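Local coordinates for protein phosphoglycerol transferase GacH (Streptococcus pyogenes MGAS5005, PDB 6DGM) that probably transfers sn-glycerol-1-phosphate onto streptococcal rhamnose polysaccharide, the deposited chain being the metal-binding, sulfatase-family part of a longer membrane protein, at residues M3-P6 and T7-Q11; R32-I36 and A37-V41; D63-P66 and N67-A70; L178-S181 and D182-Y186; L275-D278 and S279-N282. All blocks are in the same frame, centred on the assembly; numbering follows the deposited sequence.

Contact 1 (M3-P6 and T7-Q11)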
loop_
_atom_site.group_PDB
_atom_site.type_symbol
_atom_site.label_atom_id
_atom_site.label_comp_id
_atom_site.label_asym_id
_atom_site.label_seq_id
_atom_site.Cartn_x
_atom_site.Cartn_y
_atom_site.Cartn_z
ATOM N N MET A 3 -12.343 10.424 -15.039
ATOM C CA MET A 3 -13.337 9.731 -14.242
ATOM C C MET A 3 -14.720 10.097 -14.752
ATOM O O MET A 3 -14.955 11.243 -15.134
ATOM C CB MET A 3 -13.220 10.141 -12.770
ATOM C CG MET A 3 -14.134 9.343 -11.892
ATOM S SD MET A 3 -13.967 9.832 -10.163
ATOM C CE MET A 3 -15.219 8.758 -9.455
ATOM N N GLU A 4 -15.611 9.110 -14.778
ATOM C CA GLU A 4 -17.009 9.357 -15.100
ATOM C C GLU A 4 -17.684 10.128 -13.977
ATOM O O GLU A 4 -17.492 9.830 -12.795
ATOM C CB GLU A 4 -17.720 8.019 -15.279
ATOM C CG GLU A 4 -19.182 8.133 -15.673
ATOM C CD GLU A 4 -19.820 6.774 -15.934
ATOM O OE1 GLU A 4 -19.338 5.764 -15.382
ATOM O OE2 GLU A 4 -20.802 6.712 -16.703
ATOM N N LYS A 5 -18.484 11.124 -14.353
ATOM C CA LYS A 5 -19.241 11.897 -13.370
ATOM C C LYS A 5 -20.410 11.050 -12.887
ATOM O O LYS A 5 -21.215 10.610 -13.715
ATOM C CB LYS A 5 -19.770 13.187 -14.000
ATOM C CG LYS A 5 -20.692 13.997 -13.085
ATOM C CD LYS A 5 -21.529 15.009 -13.850
ATOM C CE LYS A 5 -20.732 16.225 -14.260
ATOM N NZ LYS A 5 -21.600 17.202 -15.011
ATOM N N PRO A 6 -20.556 10.803 -11.583
ATOM C CA PRO A 6 -21.744 10.086 -11.110
ATOM C C PRO A 6 -23.017 10.808 -11.537
ATOM O O PRO A 6 -23.083 12.042 -11.561
ATOM C CB PRO A 6 -21.581 10.088 -9.585
ATOM C CG PRO A 6 -20.109 10.222 -9.372
ATOM C CD PRO A 6 -19.628 11.117 -10.476
ATOM N N THR A 7 -24.041 10.026 -11.875
ATOM C CA THR A 7 -25.260 10.622 -12.395
ATOM C C THR A 7 -25.939 11.523 -11.369
ATOM O O THR A 7 -26.650 12.455 -11.750
ATOM C CB THR A 7 -26.224 9.543 -12.897
ATOM O OG1 THR A 7 -26.534 8.634 -11.839
ATOM C CG2 THR A 7 -25.600 8.778 -14.050
ATOM N N ASN A 8 -25.717 11.284 -10.077
ATOM C CA ASN A 8 -26.326 12.092 -9.027
ATOM C C ASN A 8 -25.361 13.109 -8.420
ATOM O O ASN A 8 -25.663 13.688 -7.370
ATOM C CB ASN A 8 -26.895 11.191 -7.928
ATOM C CG ASN A 8 -25.826 10.368 -7.231
ATOM O OD1 ASN A 8 -24.742 10.128 -7.778
ATOM N ND2 ASN A 8 -26.128 9.928 -6.015
ATOM N N TYR A 9 -24.223 13.358 -9.064
ATOM C CA TYR A 9 -23.289 14.356 -8.563
ATOM C C TYR A 9 -23.907 15.745 -8.598
ATOM O O TYR A 9 -24.454 16.181 -9.614
ATOM C CB TYR A 9 -22.011 14.333 -9.397
ATOM C CG TYR A 9 -20.961 15.327 -8.931
ATOM C CD1 TYR A 9 -20.223 15.093 -7.780
ATOM C CD2 TYR A 9 -20.712 16.482 -9.651
ATOM C CE1 TYR A 9 -19.266 15.997 -7.359
ATOM C CE2 TYR A 9 -19.759 17.384 -9.252
ATOM C CZ TYR A 9 -19.032 17.143 -8.102
ATOM O OH TYR A 9 -18.065 18.049 -7.729
ATOM N N SER A 10 -23.781 16.453 -7.476
ATOM C CA SER A 10 -24.375 17.762 -7.289
ATOM C C SER A 10 -23.947 18.253 -5.919
ATOM O O SER A 10 -23.484 17.473 -5.074
ATOM C CB SER A 10 -25.903 17.715 -7.348
ATOM O OG SER A 10 -26.422 17.103 -6.184
ATOM N N GLN A 11 -24.116 19.561 -5.709
ATOM C CA GLN A 11 -23.850 20.149 -4.400
ATOM C C GLN A 11 -24.697 19.484 -3.320
ATOM O O GLN A 11 -24.201 19.199 -2.222
ATOM C CB GLN A 11 -24.120 21.659 -4.470
ATOM C CG GLN A 11 -23.484 22.467 -3.354
ATOM C CD GLN A 11 -23.660 23.972 -3.528
ATOM O OE1 GLN A 11 -23.885 24.464 -4.631
ATOM N NE2 GLN A 11 -23.559 24.706 -2.429
#
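T7 follows P6 as the second residue of a type I beta turn that runs from P6 to Y9. N8 comes next. Its CG stands between the backbone N and the carbonyl carbon (chi1 63°), and this brings the amide back beside the proline. N8 OD1 lies 3.6 Å from P6 CB. The polar end of N8 is held by helix 349-365, with OD1 bonded to N360 and ND2 to N356. Y9 closes the turn. Y9 N donates to P6 O at 3.0 Å in a nearly straight bond of 165°. Y9 CB also rests 3.9 Å from K5 CG and 4.1 Å from P6 CD. The lysine and tyrosine chains cross at about a right angle. The Y9 ring continues toward helix 349-365, where OH bonds to D364 and to the backbone N of K369. S10 follows as the N-cap of helix 11-29, with OG bonded to T13 N. One backbone bond and light apolar contacts thus shape the turn, while the polar ends of N8 and Y9 tie this surface loop to helix 349-365 and, at K369, to the chain just beyond it.

Contact 2 (R32-I36 and A37-V41)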
loop_
_atom_site.group_PDB
_atom_site.type_symbol
_atom_site.label_atom_id
_atom_site.label_comp_id
_atom_site.label_asym_id
_atom_site.label_seq_id
_atom_site.Cartn_x
_atom_site.Cartn_y
_atom_site.Cartn_z
ATOM N N ARG A 32 -13.205 4.390 19.509
ATOM C CA ARG A 32 -11.817 4.482 19.072
ATOM C C ARG A 32 -11.072 5.298 20.122
ATOM O O ARG A 32 -11.399 6.469 20.336
ATOM C CB ARG A 32 -11.722 5.179 17.718
ATOM C CG ARG A 32 -12.396 4.452 16.541
ATOM C CD ARG A 32 -11.629 3.232 16.149
ATOM N NE ARG A 32 -12.248 2.471 15.058
ATOM C CZ ARG A 32 -11.921 2.567 13.775
ATOM N NH1 ARG A 32 -10.969 3.413 13.366
ATOM N NH2 ARG A 32 -12.538 1.795 12.882
ATOM N N LYS A 33 -10.077 4.686 20.770
ATOM C CA LYS A 33 -9.409 5.343 21.889
ATOM C C LYS A 33 -8.227 6.217 21.476
ATOM O O LYS A 33 -7.867 7.144 22.212
ATOM C CB LYS A 33 -8.852 4.307 22.875
ATOM C CG LYS A 33 -9.874 3.416 23.548
ATOM C CD LYS A 33 -9.160 2.464 24.508
ATOM C CE LYS A 33 -10.103 1.466 25.163
ATOM N NZ LYS A 33 -9.339 0.465 25.978
ATOM N N ASN A 34 -7.606 5.939 20.339
ATOM C CA ASN A 34 -6.292 6.478 20.014
ATOM C C ASN A 34 -6.381 7.556 18.943
ATOM O O ASN A 34 -7.413 7.741 18.290
ATOM C CB ASN A 34 -5.357 5.349 19.564
ATOM C CG ASN A 34 -5.125 4.321 20.659
ATOM O OD1 ASN A 34 -5.127 4.655 21.838
ATOM N ND2 ASN A 34 -4.930 3.065 20.269
ATOM N N ASN A 35 -5.269 8.274 18.787
ATOM C CA ASN A 35 -5.109 9.317 17.784
ATOM C C ASN A 35 -4.054 8.877 16.784
ATOM O O ASN A 35 -2.956 8.472 17.175
ATOM C CB ASN A 35 -4.608 10.608 18.427
ATOM C CG ASN A 35 -5.492 11.076 19.551
ATOM O OD1 ASN A 35 -6.704 11.181 19.397
ATOM N ND2 ASN A 35 -4.886 11.350 20.704
ATOM N N ILE A 36 -4.372 8.987 15.492
ATOM C CA ILE A 36 -3.443 8.541 14.457
ATOM C C ILE A 36 -2.117 9.291 14.561
ATOM O O ILE A 36 -1.043 8.706 14.380
ATOM C CB ILE A 36 -4.095 8.689 13.076
ATOM C CG1 ILE A 36 -3.286 7.940 12.014
ATOM C CG2 ILE A 36 -4.239 10.154 12.715
ATOM C CD1 ILE A 36 -3.214 6.449 12.272
ATOM N N ALA A 37 -2.172 10.581 14.905
ATOM C CA ALA A 37 -0.981 11.414 15.004
ATOM C C ALA A 37 -0.097 11.062 16.196
ATOM O O ALA A 37 0.996 11.625 16.315
ATOM C CB ALA A 37 -1.383 12.888 15.089
ATOM N N ASP A 38 -0.531 10.151 17.067
ATOM C CA ASP A 38 0.315 9.626 18.133
ATOM C C ASP A 38 1.111 8.401 17.697
ATOM O O ASP A 38 1.915 7.888 18.476
ATOM C CB ASP A 38 -0.522 9.239 19.357
ATOM C CG ASP A 38 -1.150 10.423 20.046
ATOM O OD1 ASP A 38 -0.618 11.551 19.950
ATOM O OD2 ASP A 38 -2.172 10.204 20.717
ATOM N N GLN A 39 0.889 7.910 16.487
ATOM C CA GLN A 39 1.556 6.731 15.971
ATOM C C GLN A 39 2.531 7.165 14.883
ATOM O O GLN A 39 2.192 7.991 14.024
ATOM C CB GLN A 39 0.567 5.775 15.274
ATOM C CG GLN A 39 -0.867 5.843 15.725
ATOM C CD GLN A 39 -1.107 5.089 17.005
ATOM O OE1 GLN A 39 -0.494 4.049 17.252
ATOM N NE2 GLN A 39 -2.007 5.607 17.833
ATOM N N THR A 40 3.716 6.573 14.879
ATOM C CA THR A 40 4.576 6.619 13.702
ATOM C C THR A 40 4.167 5.485 12.775
ATOM O O THR A 40 3.938 4.357 13.214
ATOM C CB THR A 40 6.041 6.527 14.108
ATOM O OG1 THR A 40 6.440 7.817 14.605
ATOM C CG2 THR A 40 6.949 6.103 12.950
ATOM N N VAL A 41 4.010 5.808 11.507
ATOM C CA VAL A 41 3.415 4.909 10.529
ATOM C C VAL A 41 4.365 4.786 9.349
ATOM O O VAL A 41 4.881 5.799 8.853
ATOM C CB VAL A 41 2.029 5.411 10.080
ATOM C CG1 VAL A 41 1.566 4.615 8.898
ATOM C CG2 VAL A 41 1.036 5.308 11.260
HETATM O O HOH W 1 -3.121 7.828 20.927
#
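A short 3-10 turn through I36-D38 delivers the chain into strand 40-46, a central strand of the mixed sheet. N35 and D38 meet across this turn. Their side chains lie alongside each other and point the same way. N35 ND2 donates to D38 OD2 at 2.9 Å, coming from above the carboxylate plane, and the two flat groups are turned 70° apart. A water also joins them, accepting from N35 N and donating to D38 OD2 (2.6 Å to the water O). N35 O is gripped twice, from opposite faces of its plane. D38 N reaches it at 3.0 Å from one face, and Q39 NE2 at 3.1 Å from the other. The bend of the Q39 chain at chi2 (-80°) carries the amide back to N35 O, and the bond there helps to hold its rotation. I36 O accepts from Q39 N at 3.0 Å. The I36 side chain is buried against F319 of helix 314-321. N34 ND2 bonds to the carbonyl of T322 just past that helix, and the N34 backbone pairs with D323, a calcium ligand. At the other end, T40 enters the sheet, with strands 200-204 and 263-269 on either side of strand 40-46.

Contact 3 (D63-P66 and N67-A70)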
loop_
_atom_site.group_PDB
_atom_site.type_symbol
_atom_site.label_atom_id
_atom_site.label_comp_id
_atom_site.label_asym_id
_atom_site.label_seq_id
_atom_site.Cartn_x
_atom_site.Cartn_y
_atom_site.Cartn_z
ATOM N N ASP A 63 10.113 -23.222 1.798
ATOM C CA ASP A 63 9.320 -22.034 2.069
ATOM C C ASP A 63 10.261 -20.839 2.086
ATOM O O ASP A 63 11.252 -20.838 2.828
ATOM C CB ASP A 63 8.644 -22.203 3.425
ATOM C CG ASP A 63 7.648 -21.115 3.729
ATOM O OD1 ASP A 63 7.545 -20.126 2.971
ATOM O OD2 ASP A 63 6.944 -21.258 4.744
ATOM N N VAL A 64 9.978 -19.833 1.254
ATOM C CA VAL A 64 10.847 -18.661 1.166
ATOM C C VAL A 64 10.261 -17.448 1.866
ATOM O O VAL A 64 10.905 -16.394 1.901
ATOM C CB VAL A 64 11.250 -18.330 -0.289
ATOM C CG1 VAL A 64 12.058 -19.497 -0.868
ATOM C CG2 VAL A 64 10.033 -18.008 -1.149
ATOM N N LEU A 65 9.058 -17.564 2.417
ATOM C CA LEU A 65 8.481 -16.494 3.222
ATOM C C LEU A 65 8.076 -17.009 4.600
ATOM O O LEU A 65 6.999 -16.655 5.094
ATOM C CB LEU A 65 7.272 -15.893 2.503
ATOM C CG LEU A 65 7.572 -15.146 1.202
ATOM C CD1 LEU A 65 6.273 -14.576 0.637
ATOM C CD2 LEU A 65 8.572 -14.028 1.392
ATOM N N PRO A 66 8.891 -17.835 5.274
ATOM C CA PRO A 66 8.427 -18.359 6.575
ATOM C C PRO A 66 8.233 -17.290 7.634
ATOM O O PRO A 66 7.248 -17.347 8.383
ATOM C CB PRO A 66 9.516 -19.372 6.964
ATOM C CG PRO A 66 10.735 -18.878 6.259
ATOM C CD PRO A 66 10.247 -18.321 4.946
ATOM N N ASN A 67 9.125 -16.295 7.701
ATOM C CA ASN A 67 8.972 -15.252 8.710
ATOM C C ASN A 67 7.788 -14.348 8.396
ATOM O O ASN A 67 7.051 -13.942 9.299
ATOM C CB ASN A 67 10.249 -14.424 8.831
ATOM C CG ASN A 67 11.423 -15.245 9.328
ATOM O OD1 ASN A 67 11.397 -15.776 10.435
ATOM N ND2 ASN A 67 12.445 -15.366 8.507
ATOM N N ILE A 68 7.588 -14.018 7.125
ATOM C CA ILE A 68 6.459 -13.163 6.779
ATOM C C ILE A 68 5.149 -13.902 6.987
ATOM O O ILE A 68 4.160 -13.312 7.450
ATOM C CB ILE A 68 6.646 -12.588 5.364
ATOM C CG1 ILE A 68 7.698 -11.464 5.418
ATOM C CG2 ILE A 68 5.313 -12.039 4.828
ATOM C CD1 ILE A 68 8.159 -10.962 4.064
ATOM N N LYS A 69 5.125 -15.212 6.743
ATOM C CA LYS A 69 3.907 -15.961 7.018
ATOM C C LYS A 69 3.602 -15.973 8.507
ATOM O O LYS A 69 2.436 -15.869 8.909
ATOM C CB LYS A 69 3.995 -17.375 6.470
ATOM C CG LYS A 69 3.904 -17.411 4.944
ATOM C CD LYS A 69 3.393 -18.752 4.451
ATOM C CE LYS A 69 4.475 -19.807 4.441
ATOM N NZ LYS A 69 4.856 -20.171 3.037
ATOM N N ALA A 70 4.639 -16.073 9.338
ATOM C CA ALA A 70 4.436 -16.043 10.778
ATOM C C ALA A 70 3.942 -14.675 11.230
ATOM O O ALA A 70 3.111 -14.576 12.141
ATOM C CB ALA A 70 5.740 -16.389 11.479
#
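D63 and K69 form a salt bridge over the start of helix 66-74. D63 OD1 takes two donors. K69 NZ lies 2.7 Å from D63 OD1, and L65 N donates to the same D63 OD1 at 3.0 Å. The two arrive from opposite faces of the carboxylate plane. The bond from L65 N makes an Asx turn. K69 reaches back because its chain bends at chi3 (-79°) and chi4 (-110°). Its NZ has a second, long and weak ion pair with D51. L65 O accepts from K69 N at 2.9 Å, and P66 O accepts from A70 N at 3.1 Å, the first helical bonds. L65 at the N-cap position has no polar side chain. The carboxylate of D246, from helix 229-257, accepts from N67 N and I68 N. N67 OD1 is satisfied by R250 of the same helix. On the buried side L65 CD2 touches I68 CD1 at 4.1 Å. The first-turn N-H groups of N67 and I68 are thus satisfied from a helix far away in sequence. D246 at the amino end of the helix would probably be stabilised by the helix dipole, and the lysine probably offsets the charge of D63.

Contact 4 (L178-S181 and D182-Y186)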
loop_
_atom_site.group_PDB
_atom_site.type_symbol
_atom_site.label_atom_id
_atom_site.label_comp_id
_atom_site.label_asym_id
_atom_site.label_seq_id
_atom_site.Cartn_x
_atom_site.Cartn_y
_atom_site.Cartn_z
ATOM N N LEU A 178 20.865 -7.662 -8.231
ATOM C CA LEU A 178 21.404 -6.578 -9.039
ATOM C C LEU A 178 21.119 -5.189 -8.469
ATOM O O LEU A 178 21.786 -4.224 -8.873
ATOM C CB LEU A 178 20.805 -6.648 -10.441
ATOM C CG LEU A 178 21.141 -7.915 -11.219
ATOM C CD1 LEU A 178 20.350 -7.951 -12.495
ATOM C CD2 LEU A 178 22.635 -7.966 -11.489
ATOM N N LEU A 179 20.161 -5.064 -7.554
ATOM C CA LEU A 179 19.627 -3.774 -7.131
ATOM C C LEU A 179 19.810 -3.589 -5.627
ATOM O O LEU A 179 20.274 -4.487 -4.917
ATOM C CB LEU A 179 18.163 -3.652 -7.570
ATOM C CG LEU A 179 17.940 -3.865 -9.075
ATOM C CD1 LEU A 179 16.482 -4.084 -9.377
ATOM C CD2 LEU A 179 18.477 -2.674 -9.861
ATOM N N THR A 180 19.428 -2.408 -5.148
ATOM C CA THR A 180 19.657 -2.040 -3.756
ATOM C C THR A 180 18.918 -2.994 -2.827
ATOM O O THR A 180 17.724 -3.256 -3.001
ATOM C CB THR A 180 19.143 -0.628 -3.486
ATOM O OG1 THR A 180 19.834 0.339 -4.274
ATOM C CG2 THR A 180 19.335 -0.262 -2.025
ATOM N N SER A 181 19.626 -3.501 -1.823
ATOM C CA SER A 181 19.019 -4.491 -0.944
ATOM C C SER A 181 17.908 -3.899 -0.069
ATOM O O SER A 181 17.920 -2.720 0.309
ATOM C CB SER A 181 20.066 -5.096 -0.010
ATOM O OG SER A 181 20.584 -4.135 0.895
ATOM N N ASP A 182 16.963 -4.765 0.295
ATOM C CA ASP A 182 15.970 -4.388 1.300
ATOM C C ASP A 182 16.635 -4.109 2.647
ATOM O O ASP A 182 16.181 -3.234 3.386
ATOM C CB ASP A 182 14.911 -5.482 1.444
ATOM C CG ASP A 182 13.962 -5.549 0.264
ATOM O OD1 ASP A 182 13.979 -4.659 -0.609
ATOM O OD2 ASP A 182 13.170 -6.509 0.221
ATOM N N LYS A 183 17.728 -4.817 2.970
ATOM C CA LYS A 183 18.455 -4.509 4.203
ATOM C C LYS A 183 18.870 -3.042 4.228
ATOM O O LYS A 183 18.719 -2.362 5.252
ATOM C CB LYS A 183 19.675 -5.419 4.339
ATOM C CG LYS A 183 20.551 -5.143 5.554
ATOM C CD LYS A 183 21.694 -6.153 5.589
ATOM C CE LYS A 183 22.558 -5.964 6.812
ATOM N NZ LYS A 183 23.617 -7.028 6.869
ATOM N N THR A 184 19.403 -2.535 3.108
ATOM C CA THR A 184 19.773 -1.128 3.037
ATOM C C THR A 184 18.570 -0.246 3.330
ATOM O O THR A 184 18.657 0.706 4.122
ATOM C CB THR A 184 20.334 -0.792 1.661
ATOM O OG1 THR A 184 21.574 -1.480 1.461
ATOM C CG2 THR A 184 20.589 0.695 1.526
ATOM N N VAL A 185 17.435 -0.540 2.682
ATOM C CA VAL A 185 16.239 0.276 2.897
ATOM C C VAL A 185 15.823 0.243 4.367
ATOM O O VAL A 185 15.600 1.292 5.001
ATOM C CB VAL A 185 15.107 -0.185 1.965
ATOM C CG1 VAL A 185 13.825 0.545 2.289
ATOM C CG2 VAL A 185 15.512 0.050 0.505
ATOM N N TYR A 186 15.717 -0.962 4.936
ATOM C CA TYR A 186 15.259 -1.094 6.315
ATOM C C TYR A 186 16.188 -0.368 7.277
ATOM O O TYR A 186 15.725 0.311 8.203
ATOM C CB TYR A 186 15.171 -2.574 6.683
ATOM C CG TYR A 186 14.087 -3.372 5.983
ATOM C CD1 TYR A 186 12.895 -2.786 5.603
ATOM C CD2 TYR A 186 14.260 -4.719 5.713
ATOM C CE1 TYR A 186 11.912 -3.520 4.972
ATOM C CE2 TYR A 186 13.286 -5.454 5.098
ATOM C CZ TYR A 186 12.106 -4.848 4.734
ATOM O OH TYR A 186 11.123 -5.590 4.125
HETATM O O HOH W 2 15.146 -2.600 -1.855
#
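S181 and T184 meet at the amino end of helix 182-192, where S181 holds the N-cap position. S181 OG and T184 OG1 share a hydrogen bond of 2.9 Å. The serine OG is placed over the first turn by its torsion (chi1 66°), which sets it between its own backbone N and carbonyl carbon. S181 O is taken by V185 N at 3.3 Å in a bond of 161°, an ordinary i to i+4 helical bond. Beside this polar pair, T180 CG2 packs on T184 CB at 3.9 Å, and the two threonine side chains cross at about a right angle. T184 turns its methyl to T180 and its hydroxyl to S181. The next shell holds these groups in place. E174, beside the hairpin of strands 175-176 and 179-180, bonds through its backbone O to S181 OG and through its backbone N to T184 OG1. The two buried hydroxyls are thus satisfied by each other and by E174. D182 N bonds to Q207, and D182 OD2 to T245 of helix 229-257. T180 touches P140, which lies between H139 and A141 of the ligand pocket; the T180 side chain is about 11 Å from the bound sn-glycerol-1-phosphate. A water bridges the junction, donating to T180 O at 2.9 Å and to D182 OD1 at 2.7 Å from the water O.

Contact 5 (L275-D278 and S279-N282)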
loop_
_atom_site.group_PDB
_atom_site.type_symbol
_atom_site.label_atom_id
_atom_site.label_comp_id
_atom_site.label_asym_id
_atom_site.label_seq_id
_atom_site.Cartn_x
_atom_site.Cartn_y
_atom_site.Cartn_z
ATOM N N LEU A 275 6.989 -12.895 -14.164
ATOM C CA LEU A 275 7.756 -14.029 -14.645
ATOM C C LEU A 275 6.933 -15.272 -14.917
ATOM O O LEU A 275 7.471 -16.216 -15.505
ATOM C CB LEU A 275 8.881 -14.397 -13.662
ATOM C CG LEU A 275 8.468 -14.763 -12.228
ATOM C CD1 LEU A 275 8.025 -16.204 -12.085
ATOM C CD2 LEU A 275 9.622 -14.449 -11.275
ATOM N N TYR A 276 5.646 -15.294 -14.526
ATOM C CA TYR A 276 4.851 -16.496 -14.699
ATOM C C TYR A 276 4.075 -16.434 -16.010
ATOM O O TYR A 276 3.509 -15.391 -16.345
ATOM C CB TYR A 276 3.815 -16.603 -13.584
ATOM C CG TYR A 276 4.323 -16.620 -12.164
ATOM C CD1 TYR A 276 4.801 -17.799 -11.602
ATOM C CD2 TYR A 276 4.289 -15.478 -11.367
ATOM C CE1 TYR A 276 5.240 -17.844 -10.303
ATOM C CE2 TYR A 276 4.737 -15.507 -10.049
ATOM C CZ TYR A 276 5.220 -16.699 -9.523
ATOM O OH TYR A 276 5.647 -16.740 -8.206
ATOM N N PRO A 277 4.005 -17.539 -16.745
ATOM C CA PRO A 277 3.019 -17.640 -17.827
ATOM C C PRO A 277 1.625 -17.811 -17.249
ATOM O O PRO A 277 1.448 -18.259 -16.114
ATOM C CB PRO A 277 3.463 -18.888 -18.596
ATOM C CG PRO A 277 4.101 -19.735 -17.557
ATOM C CD PRO A 277 4.761 -18.790 -16.564
ATOM N N ASP A 278 0.613 -17.440 -18.041
ATOM C CA ASP A 278 -0.761 -17.562 -17.563
ATOM C C ASP A 278 -1.091 -18.994 -17.158
ATOM O O ASP A 278 -1.905 -19.208 -16.251
ATOM C CB ASP A 278 -1.755 -17.074 -18.614
ATOM C CG ASP A 278 -1.898 -15.556 -18.639
ATOM O OD1 ASP A 278 -1.337 -14.862 -17.770
ATOM O OD2 ASP A 278 -2.592 -15.069 -19.562
ATOM N N SER A 279 -0.476 -19.980 -17.807
ATOM C CA SER A 279 -0.752 -21.370 -17.472
ATOM C C SER A 279 -0.432 -21.677 -16.011
ATOM O O SER A 279 -1.014 -22.605 -15.438
ATOM C CB SER A 279 0.090 -22.273 -18.367
ATOM O OG SER A 279 1.449 -22.141 -18.015
ATOM N N ALA A 280 0.497 -20.931 -15.410
ATOM C CA ALA A 280 0.894 -21.175 -14.024
ATOM C C ALA A 280 -0.290 -21.116 -13.064
ATOM O O ALA A 280 -0.268 -21.773 -12.021
ATOM C CB ALA A 280 1.944 -20.159 -13.578
ATOM N N PHE A 281 -1.318 -20.338 -13.388
ATOM C CA PHE A 281 -2.426 -20.108 -12.466
ATOM C C PHE A 281 -3.554 -21.128 -12.589
ATOM O O PHE A 281 -4.475 -21.107 -11.764
ATOM C CB PHE A 281 -2.920 -18.671 -12.640
ATOM C CG PHE A 281 -1.832 -17.655 -12.465
ATOM C CD1 PHE A 281 -1.382 -17.313 -11.200
ATOM C CD2 PHE A 281 -1.206 -17.087 -13.568
ATOM C CE1 PHE A 281 -0.357 -16.411 -11.032
ATOM C CE2 PHE A 281 -0.182 -16.169 -13.398
ATOM C CZ PHE A 281 0.242 -15.838 -12.137
ATOM N N ASN A 282 -3.506 -22.013 -13.584
ATOM C CA ASN A 282 -4.385 -23.179 -13.669
ATOM C C ASN A 282 -5.818 -22.971 -13.200
ATOM O O ASN A 282 -6.230 -23.539 -12.184
ATOM C CB ASN A 282 -3.778 -24.334 -12.844
ATOM C CG ASN A 282 -4.476 -25.671 -13.077
ATOM O OD1 ASN A 282 -5.120 -25.879 -14.106
ATOM N ND2 ASN A 282 -4.341 -26.586 -12.120
#
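D278, S279 and F281 carry most of this contact. D278 starts a short 3-10 turn. Its carbonyl accepts from F281 N at 3.1 Å in a bond of 164°. The F281 ring turns back beside the same residue, with D278 O at its edge, near the ring plane and 3.5 Å from F281 CD2. The D278 carboxylate is occupied elsewhere, in a salt bridge from OD1 to K288. S279 works on the proline side. Its OG is 3.6 Å from P277 CG. One residue on, A280 N donates to P277 O at 2.9 Å, the first bond of the turn. F281 makes the aromatic contact. With CG beside its backbone N (chi1 -55°), the ring is brought back to Y276. Its edge faces the Y276 ring in an offset edge-to-face pair, with ring centroids 5.8 Å apart and planes at 64°. F281 CZ also touches Y276 CB at 3.9 Å, and A280 CB packs near the same atom. L275 CD1 covers one face of Y276, 3.5 Å above its plane. The Y276 backbone N bonds to Y85 OH, and the tyrosine packs on L235 of helix 229-257. The backbone of A280 is tied to N57. Three successive i to i+3 bonds, the last from N282 N to S279 O, make this a 3-10 turn. It lies in the loop after strand 263-269, a few residues past the manganese ligands D270 and H271, in the alkaline phosphatase-like sulfatase fold.

Overall arrangement
The five contacts come in series along the chain and none touches another. Contacts 3, 4 and 5 belong to the sulfatase-family part of the chain and all meet helix 229-257. The centres of contacts 3 and 4 are about 19 Å apart, and those of 3 and 5 about 22 Å apart. They frame the side of the domain that holds the manganese and sn-glycerol-1-phosphate site. Contact 2 leads into strand 40-46 of the large mixed sheet, close to the calcium ligand D323. Contact 1 precedes helix 11-29 and packs on helix 349-365. Its centre is about 45 Å from that of contact 3, across the chain's centre. The N-terminal segment of contact 1 thus lies well away from the side that holds the manganese and ligand.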